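Local atomic coordinates of endoglycosidase (Bacteroides thetaiotaomicron, PDB entry 6Q64), a protein that probably hydrolyses glycosidic bonds in complex N-glycans, acting as a family 18 endoglycosidase built on a TIM barrel. Residues 131-136 with 183-188; 230-235 with 248-253; 84-89 with 337-342. The protein carries 1 engineered substitution. All blocks are in the same frame, centred on the assembly; numbering follows the deposited sequence.

How the contacts relate
Contacts 1 and 2 belong to one parallel barrel sheet, their centres 9 Å apart. Strands 184-189 and 230-235 are neighbours in it, and a probable hydrogen bond from Asp234 N to Ile187 O (2.7 Å) joins the two contacts directly. Asp186, part of the family 18 acidic motif in contact 1, and Asp234 of contact 2 also bring their carboxylates together inside the barrel, so both contacts probably frame the active site. Contact 3 stands apart: its centre is about 25 Å from that of contact 1 and about 26 Å from that of contact 2, with nearest atoms about 14 and 15 Å away. It closes the chain loop in which the other two are nested.

Contact 1: 131-136 with 183-188; sequences LCWIIQ and DGFDID
Trp133 holds CG between its backbone N and carbonyl carbon (chi1 71°), while Phe185 carries its ring anti to the backbone N (chi1 -167°), and these torsions swing the rings together outside the parallel strands. They form a T-shaped pair: the Phe185 edge meets a face of the indole, with centroids of Phe185 and the Trp133 six-membered ring 5.0 Å apart and planes at 77°. The closest atoms are Phe185 CZ and Trp133 CE2, at 3.8 Å. From the direction opposite to Phe185, Ile135 brings its CD1 to 3.6 Å from Phe185 CE2, and Leu131 CB adds a contact with Phe185 CD1. Ile173 of helix 162-179 touches both rings.

The backbones are joined by Leu131 N to Gly184 O (3.1 Å) and Ile135 N to Asp188 O (2.9 Å); the intervening bonds, from Asp186 N to Leu131 O and from Asp188 N to Trp133 O, are weak. On the inner side Asp188 runs alongside Ile134, its OD2 3.4 Å from Ile134 CG1, and Cys132 SG lies against the Asp186 carboxylate, whose OD2 is hydrogen-bonded to Ser102.

Residues 183-188 open the DxxDxDxE motif of family 18, whose final glutamate is an engineered glutamine. The chemistry divides by side: apolar and aromatic packing fastens the sheet to its helices, while the motif carboxylates of Asp186 and Asp188 face the barrel interior, consistent with a role at the active site.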
# COMPACT_ATOMS: atom_id res chain seq x y z
N LEU A 131 5.29 -5.05 -4.33
CA LEU A 131 6.21 -5.71 -3.39
C LEU A 131 6.33 -4.84 -2.15
O LEU A 131 6.07 -3.66 -2.26
CB LEU A 131 7.56 -5.94 -4.06
CG LEU A 131 7.64 -7.26 -4.82
CD1 LEU A 131 9.09 -7.68 -5.01
CD2 LEU A 131 6.86 -8.36 -4.11
N CYS A 132 6.72 -5.43 -1.03
CA CYS A 132 6.67 -4.82 0.30
C CYS A 132 7.51 -5.63 1.28
O CYS A 132 7.45 -6.84 1.20
CB CYS A 132 5.27 -4.84 0.86
SG CYS A 132 5.25 -4.13 2.52
N TRP A 133 8.22 -4.95 2.16
CA TRP A 133 9.10 -5.54 3.21
C TRP A 133 9.89 -4.41 3.86
O TRP A 133 10.06 -3.37 3.21
CB TRP A 133 10.03 -6.62 2.65
CG TRP A 133 11.15 -6.18 1.76
CD1 TRP A 133 12.25 -5.47 2.13
CD2 TRP A 133 11.37 -6.55 0.38
NE1 TRP A 133 13.11 -5.33 1.07
CE2 TRP A 133 12.60 -5.98 -0.02
CE3 TRP A 133 10.64 -7.27 -0.58
CZ2 TRP A 133 13.10 -6.11 -1.31
CZ3 TRP A 133 11.15 -7.41 -1.86
CH2 TRP A 133 12.37 -6.84 -2.22
N ILE A 134 10.31 -4.64 5.10
CA ILE A 134 10.95 -3.63 6.00
C ILE A 134 12.29 -3.24 5.39
O ILE A 134 13.03 -4.13 4.97
CB ILE A 134 11.12 -4.14 7.44
CG1 ILE A 134 9.80 -4.09 8.22
CG2 ILE A 134 12.22 -3.36 8.16
CD1 ILE A 134 9.82 -4.89 9.50
N ILE A 135 12.57 -1.94 5.35
CA ILE A 135 13.92 -1.46 4.98
C ILE A 135 14.60 -0.89 6.23
O ILE A 135 14.00 0.02 6.93
CB ILE A 135 13.87 -0.60 3.72
CG1 ILE A 135 13.61 -1.57 2.56
CG2 ILE A 135 15.14 0.20 3.52
CD1 ILE A 135 13.30 -0.94 1.25
N GLN A 136 15.70 -1.59 6.55
CA GLN A 136 16.51 -1.53 7.78
C GLN A 136 17.97 -1.51 7.31
O GLN A 136 18.57 -0.43 7.40
CB GLN A 136 16.21 -2.72 8.70
CG GLN A 136 17.30 -3.03 9.72
CD GLN A 136 16.75 -3.60 11.01
OE1 GLN A 136 15.76 -3.12 11.56
NE2 GLN A 136 17.42 -4.62 11.52
N ASP A 183 3.49 -3.74 -9.89
CA ASP A 183 3.23 -2.31 -10.20
C ASP A 183 4.02 -1.39 -9.27
O ASP A 183 3.84 -0.19 -9.38
CB ASP A 183 1.74 -1.96 -10.18
CG ASP A 183 0.88 -3.05 -10.79
OD1 ASP A 183 0.55 -4.01 -10.04
OD2 ASP A 183 0.58 -2.95 -12.01
N GLY A 184 4.87 -1.93 -8.40
CA GLY A 184 5.90 -1.09 -7.77
C GLY A 184 6.34 -1.60 -6.41
O GLY A 184 6.39 -2.82 -6.21
N PHE A 185 6.67 -0.68 -5.50
CA PHE A 185 7.29 -1.06 -4.21
C PHE A 185 6.71 -0.21 -3.09
O PHE A 185 6.24 0.94 -3.32
CB PHE A 185 8.81 -0.94 -4.29
CG PHE A 185 9.50 -1.58 -3.13
CD1 PHE A 185 9.67 -2.95 -3.07
CD2 PHE A 185 9.93 -0.82 -2.06
CE1 PHE A 185 10.28 -3.55 -1.98
CE2 PHE A 185 10.55 -1.42 -0.96
CZ PHE A 185 10.72 -2.78 -0.92
N ASP A 186 6.76 -0.80 -1.90
CA ASP A 186 6.26 -0.26 -0.63
C ASP A 186 7.40 -0.37 0.37
O ASP A 186 7.62 -1.48 0.87
CB ASP A 186 5.07 -1.03 -0.07
CG ASP A 186 4.53 -0.53 1.27
OD1 ASP A 186 5.30 -0.06 2.11
OD2 ASP A 186 3.33 -0.64 1.47
N ILE A 187 8.05 0.75 0.67
CA ILE A 187 9.10 0.81 1.71
C ILE A 187 8.41 0.80 3.07
O ILE A 187 7.74 1.78 3.38
CB ILE A 187 9.96 2.06 1.49
CG1 ILE A 187 10.63 2.03 0.11
CG2 ILE A 187 10.96 2.18 2.61
CD1 ILE A 187 11.05 3.38 -0.40
N ASP A 188 8.49 -0.31 3.82
CA ASP A 188 8.11 -0.35 5.25
C ASP A 188 9.28 0.27 6.02
O ASP A 188 10.29 -0.46 6.26
CB ASP A 188 7.75 -1.76 5.74
CG ASP A 188 7.12 -1.82 7.13
OD1 ASP A 188 7.03 -0.75 7.79
OD2 ASP A 188 6.72 -2.93 7.57

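Contact 2: 230-235 with 248-253; sequences MLVMDG and VDHYIY
Val232 CG1 meets Ile252 CD1 at 3.4 Å, the apolar centre of this contact inside the barrel, where Ile252 also touches Phe74 and Trp76 of strand 72-76. The other Val232 branch, CG2, lies in the plane of the His250 ring at its edge and 3.6 Å from His250 CB. The CE of Met230, a selenomethionine, comes near the same plane, 3.4 Å from His250 ND1. On the other side of the sheet Val248 CG1 packs against Met233 CB.

Main-chain bonds run beside this packing, from Ile252 N to Met233 O (2.9 Å) and from Met233 N to His250 O (3.3 Å). At the polar edge, Asp249 grips Leu231 twice: its N donates to Leu231 O (2.7 Å, 168°), and its OD2 takes Leu231 N on the anti lone pair (2.9 Å, 165°). A chi1 of -62° sets the carboxylate beside its own N, bringing both groups to one residue, while OD1 forms a salt bridge with Arg225. With an alanine at Asp249, Leu231 N would probably lose its acceptor and Arg225 its carboxylate mate.

Strand 230-235, helix 242-245 and strand 251-254 form a beta-alpha-beta crossover, the repeating unit of the TIM barrel.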
# COMPACT_ATOMS: atom_id res chain seq x y z
N MSE A 230 4.52 2.56 -9.16
CA MSE A 230 4.28 3.31 -7.96
C MSE A 230 5.42 3.10 -6.98
O MSE A 230 5.93 1.99 -6.83
CB MSE A 230 3.02 2.78 -7.28
CG MSE A 230 1.72 3.47 -7.67
SE MSE A 230 0.31 2.52 -6.65
CE MSE A 230 0.20 3.46 -4.96
N LEU A 231 5.78 4.18 -6.27
CA LEU A 231 6.61 4.03 -5.09
C LEU A 231 5.85 4.60 -3.91
O LEU A 231 5.17 5.59 -4.10
CB LEU A 231 7.96 4.74 -5.27
CG LEU A 231 8.86 4.70 -4.03
CD1 LEU A 231 9.15 3.28 -3.59
CD2 LEU A 231 10.17 5.44 -4.28
N VAL A 232 6.03 4.01 -2.74
CA VAL A 232 5.12 4.19 -1.59
C VAL A 232 5.90 3.86 -0.32
O VAL A 232 6.81 3.02 -0.33
CB VAL A 232 3.89 3.28 -1.82
CG1 VAL A 232 3.52 2.40 -0.63
CG2 VAL A 232 2.70 4.08 -2.33
N MSE A 233 5.53 4.50 0.79
CA MSE A 233 6.33 4.37 2.00
C MSE A 233 5.38 4.30 3.19
O MSE A 233 4.41 5.06 3.28
CB MSE A 233 7.33 5.54 2.07
CG MSE A 233 7.80 5.94 3.48
SE MSE A 233 9.69 6.58 3.60
CE MSE A 233 9.47 7.01 5.47
N ASP A 234 5.63 3.37 4.11
CA ASP A 234 4.68 3.21 5.20
C ASP A 234 5.44 3.18 6.52
O ASP A 234 6.64 2.83 6.54
CB ASP A 234 3.82 1.95 5.02
CG ASP A 234 4.51 0.67 5.44
OD1 ASP A 234 4.49 0.36 6.67
OD2 ASP A 234 5.11 0.02 4.54
N GLY A 235 4.74 3.49 7.59
CA GLY A 235 5.35 3.52 8.94
C GLY A 235 5.69 4.94 9.31
O GLY A 235 4.87 5.58 9.97
N VAL A 248 7.48 10.00 -3.97
CA VAL A 248 6.69 8.95 -3.30
C VAL A 248 5.19 9.22 -3.43
O VAL A 248 4.71 10.28 -3.02
CB VAL A 248 7.12 8.90 -1.83
CG1 VAL A 248 6.19 8.04 -1.01
CG2 VAL A 248 8.54 8.41 -1.75
N ASP A 249 4.45 8.23 -3.94
CA ASP A 249 3.08 8.44 -4.45
C ASP A 249 2.10 8.43 -3.27
O ASP A 249 1.04 9.10 -3.40
CB ASP A 249 2.80 7.41 -5.55
CG ASP A 249 3.72 7.55 -6.74
OD1 ASP A 249 3.73 8.65 -7.33
OD2 ASP A 249 4.45 6.58 -7.05
N HIS A 250 2.41 7.75 -2.16
CA HIS A 250 1.51 7.75 -0.97
C HIS A 250 2.31 7.62 0.32
O HIS A 250 3.34 6.91 0.33
CB HIS A 250 0.49 6.60 -0.94
CG HIS A 250 -0.61 6.76 -1.91
ND1 HIS A 250 -0.56 6.19 -3.15
CD2 HIS A 250 -1.76 7.47 -1.87
CE1 HIS A 250 -1.64 6.53 -3.85
NE2 HIS A 250 -2.38 7.32 -3.09
N TYR A 251 1.80 8.25 1.36
CA TYR A 251 2.33 8.22 2.74
C TYR A 251 1.38 7.32 3.52
O TYR A 251 0.21 7.70 3.67
CB TYR A 251 2.43 9.64 3.29
CG TYR A 251 2.89 10.69 2.30
CD1 TYR A 251 4.00 10.48 1.50
CD2 TYR A 251 2.23 11.89 2.14
CE1 TYR A 251 4.40 11.41 0.56
CE2 TYR A 251 2.63 12.83 1.21
CZ TYR A 251 3.73 12.60 0.42
OH TYR A 251 4.16 13.52 -0.49
N ILE A 252 1.83 6.14 3.95
CA ILE A 252 0.90 5.12 4.51
C ILE A 252 1.23 4.95 5.98
O ILE A 252 2.39 4.59 6.30
CB ILE A 252 0.99 3.77 3.77
CG1 ILE A 252 0.92 3.96 2.25
CG2 ILE A 252 -0.08 2.83 4.28
CD1 ILE A 252 0.84 2.66 1.49
N TYR A 253 0.25 5.21 6.82
CA TYR A 253 0.45 5.16 8.28
C TYR A 253 -0.34 3.98 8.85
O TYR A 253 -1.46 3.70 8.42
CB TYR A 253 0.07 6.48 8.95
CG TYR A 253 0.79 7.72 8.46
CD1 TYR A 253 0.42 8.34 7.29
CD2 TYR A 253 1.80 8.31 9.19
CE1 TYR A 253 1.05 9.50 6.86
CE2 TYR A 253 2.45 9.45 8.76
CZ TYR A 253 2.07 10.06 7.59
OH TYR A 253 2.64 11.22 7.16

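Contact 3: 84-89 with 337-342; sequences GNNAQN and YDYPND
Gln88 and Tyr339 supply the CH-pi interaction of this contact: Gln88 CB sits over one face of the Tyr339 ring, 4.0 Å from its centroid and 17° off the ring normal, displaced toward the rim. Tyr339 reaches across because its CG lies anti to the backbone N (chi1 -171°), which sends the ring toward residues 86-88.

Van der Waals contacts extend this packing. Ala87 CB lies 3.8 Å from Tyr339 CE2 and 3.5 Å from Tyr339 OH. Asn86 OD1 approaches Tyr339 CE1 to 3.8 Å, its amide plane turned 68° from the ring. Beyond CG the Gln88 chain is extended, carrying NE2 to 3.7 Å from Pro340 CD and to a similar distance from Tyr339 CB.

Hydrogen bonds act within each loop rather than between the two segments. Asn86 OD1 accepts from Gln88 N (3.3 Å) in an Asx turn, with the donor above the carbonyl plane, and Asn86 ND2 gives a weak bond to Gln88 OE1. Within 337-342, Asn341 ND2 donates to Asp338 OD1 (2.9 Å) at the ends of a type I turn that carries Tyr339 and Pro340. Asp338 also accepts from the N atoms of Trp347 and Leu348 in helix 346-358. A polar tie lies just before residues 337-342, where Gln88 NE2 bonds to Glu336 O.

The loops following the first and last barrel strands are therefore joined at the surface mainly by dispersion and CH-pi attraction, with the internal bonds fixing the shapes that meet.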
# COMPACT_ATOMS: atom_id res chain seq x y z
N GLY A 84 -7.62 -21.29 -6.24
CA GLY A 84 -8.98 -21.61 -6.72
C GLY A 84 -9.76 -22.36 -5.67
O GLY A 84 -9.13 -23.04 -4.85
N ASN A 85 -11.08 -22.25 -5.76
CA ASN A 85 -12.06 -22.75 -4.77
C ASN A 85 -12.27 -21.59 -3.79
O ASN A 85 -13.40 -21.10 -3.78
CB ASN A 85 -11.69 -24.10 -4.12
CG ASN A 85 -11.93 -25.33 -4.99
OD1 ASN A 85 -12.73 -26.20 -4.63
ND2 ASN A 85 -11.25 -25.45 -6.11
N ASN A 86 -11.21 -21.10 -3.11
CA ASN A 86 -11.36 -19.98 -2.12
C ASN A 86 -11.01 -18.59 -2.71
O ASN A 86 -9.83 -18.30 -2.96
CB ASN A 86 -10.61 -20.23 -0.81
CG ASN A 86 -11.11 -19.32 0.30
OD1 ASN A 86 -12.03 -18.52 0.10
ND2 ASN A 86 -10.52 -19.40 1.48
N ALA A 87 -12.03 -17.73 -2.84
CA ALA A 87 -11.94 -16.32 -3.33
C ALA A 87 -10.91 -15.52 -2.52
O ALA A 87 -10.21 -14.71 -3.13
CB ALA A 87 -13.30 -15.64 -3.28
N GLN A 88 -10.80 -15.79 -1.22
CA GLN A 88 -9.85 -15.15 -0.26
C GLN A 88 -8.38 -15.18 -0.75
O GLN A 88 -7.57 -14.41 -0.18
CB GLN A 88 -10.01 -15.84 1.09
CG GLN A 88 -9.06 -15.37 2.19
CD GLN A 88 -9.37 -16.07 3.49
OE1 GLN A 88 -9.42 -17.31 3.54
NE2 GLN A 88 -9.63 -15.29 4.53
N ASN A 89 -8.01 -16.01 -1.72
CA ASN A 89 -6.57 -16.22 -2.10
C ASN A 89 -6.28 -15.53 -3.45
O ASN A 89 -5.18 -15.75 -4.06
CB ASN A 89 -6.21 -17.72 -2.11
CG ASN A 89 -6.51 -18.44 -0.80
OD1 ASN A 89 -7.51 -19.14 -0.71
ND2 ASN A 89 -5.64 -18.32 0.19
N TYR A 337 -8.50 -11.14 6.43
CA TYR A 337 -9.20 -11.59 7.67
C TYR A 337 -10.61 -11.01 7.75
O TYR A 337 -11.33 -11.36 8.69
CB TYR A 337 -8.39 -11.22 8.92
CG TYR A 337 -7.17 -12.07 9.17
CD1 TYR A 337 -6.24 -12.28 8.16
CD2 TYR A 337 -6.93 -12.67 10.40
CE1 TYR A 337 -5.09 -13.02 8.37
CE2 TYR A 337 -5.79 -13.44 10.62
CZ TYR A 337 -4.87 -13.60 9.60
OH TYR A 337 -3.73 -14.33 9.77
N ASP A 338 -10.98 -10.14 6.80
CA ASP A 338 -12.31 -9.47 6.67
C ASP A 338 -13.23 -10.36 5.82
O ASP A 338 -14.47 -10.13 5.81
CB ASP A 338 -12.12 -8.11 5.99
CG ASP A 338 -13.25 -7.09 6.09
OD1 ASP A 338 -14.23 -7.29 6.87
OD2 ASP A 338 -13.10 -6.06 5.39
N TYR A 339 -12.62 -11.29 5.08
CA TYR A 339 -13.34 -12.25 4.22
C TYR A 339 -14.27 -13.12 5.05
O TYR A 339 -15.44 -13.22 4.72
CB TYR A 339 -12.36 -13.06 3.36
CG TYR A 339 -13.08 -13.87 2.34
CD1 TYR A 339 -13.57 -15.14 2.65
CD2 TYR A 339 -13.36 -13.35 1.08
CE1 TYR A 339 -14.28 -15.89 1.73
CE2 TYR A 339 -14.07 -14.09 0.14
CZ TYR A 339 -14.53 -15.36 0.47
OH TYR A 339 -15.23 -16.08 -0.45
N PRO A 340 -13.85 -13.81 6.13
CA PRO A 340 -14.78 -14.65 6.87
C PRO A 340 -15.97 -13.86 7.42
O PRO A 340 -16.81 -14.44 8.03
CB PRO A 340 -13.97 -15.26 8.03
CG PRO A 340 -12.51 -15.05 7.66
CD PRO A 340 -12.46 -13.99 6.58
N ASN A 341 -16.00 -12.55 7.24
CA ASN A 341 -17.10 -11.72 7.82
C ASN A 341 -18.39 -11.94 7.01
O ASN A 341 -18.34 -12.47 5.90
CB ASN A 341 -16.76 -10.21 7.85
CG ASN A 341 -16.07 -9.76 9.12
OD1 ASN A 341 -16.59 -10.00 10.19
ND2 ASN A 341 -14.93 -9.08 9.00
N ASP A 342 -19.50 -11.40 7.52
CA ASP A 342 -20.81 -11.41 6.85
C ASP A 342 -21.26 -9.96 6.73
O ASP A 342 -21.66 -9.32 7.73
CB ASP A 342 -21.82 -12.29 7.60
CG ASP A 342 -23.25 -12.14 7.12
OD1 ASP A 342 -23.47 -11.64 5.96
OD2 ASP A 342 -24.15 -12.46 7.93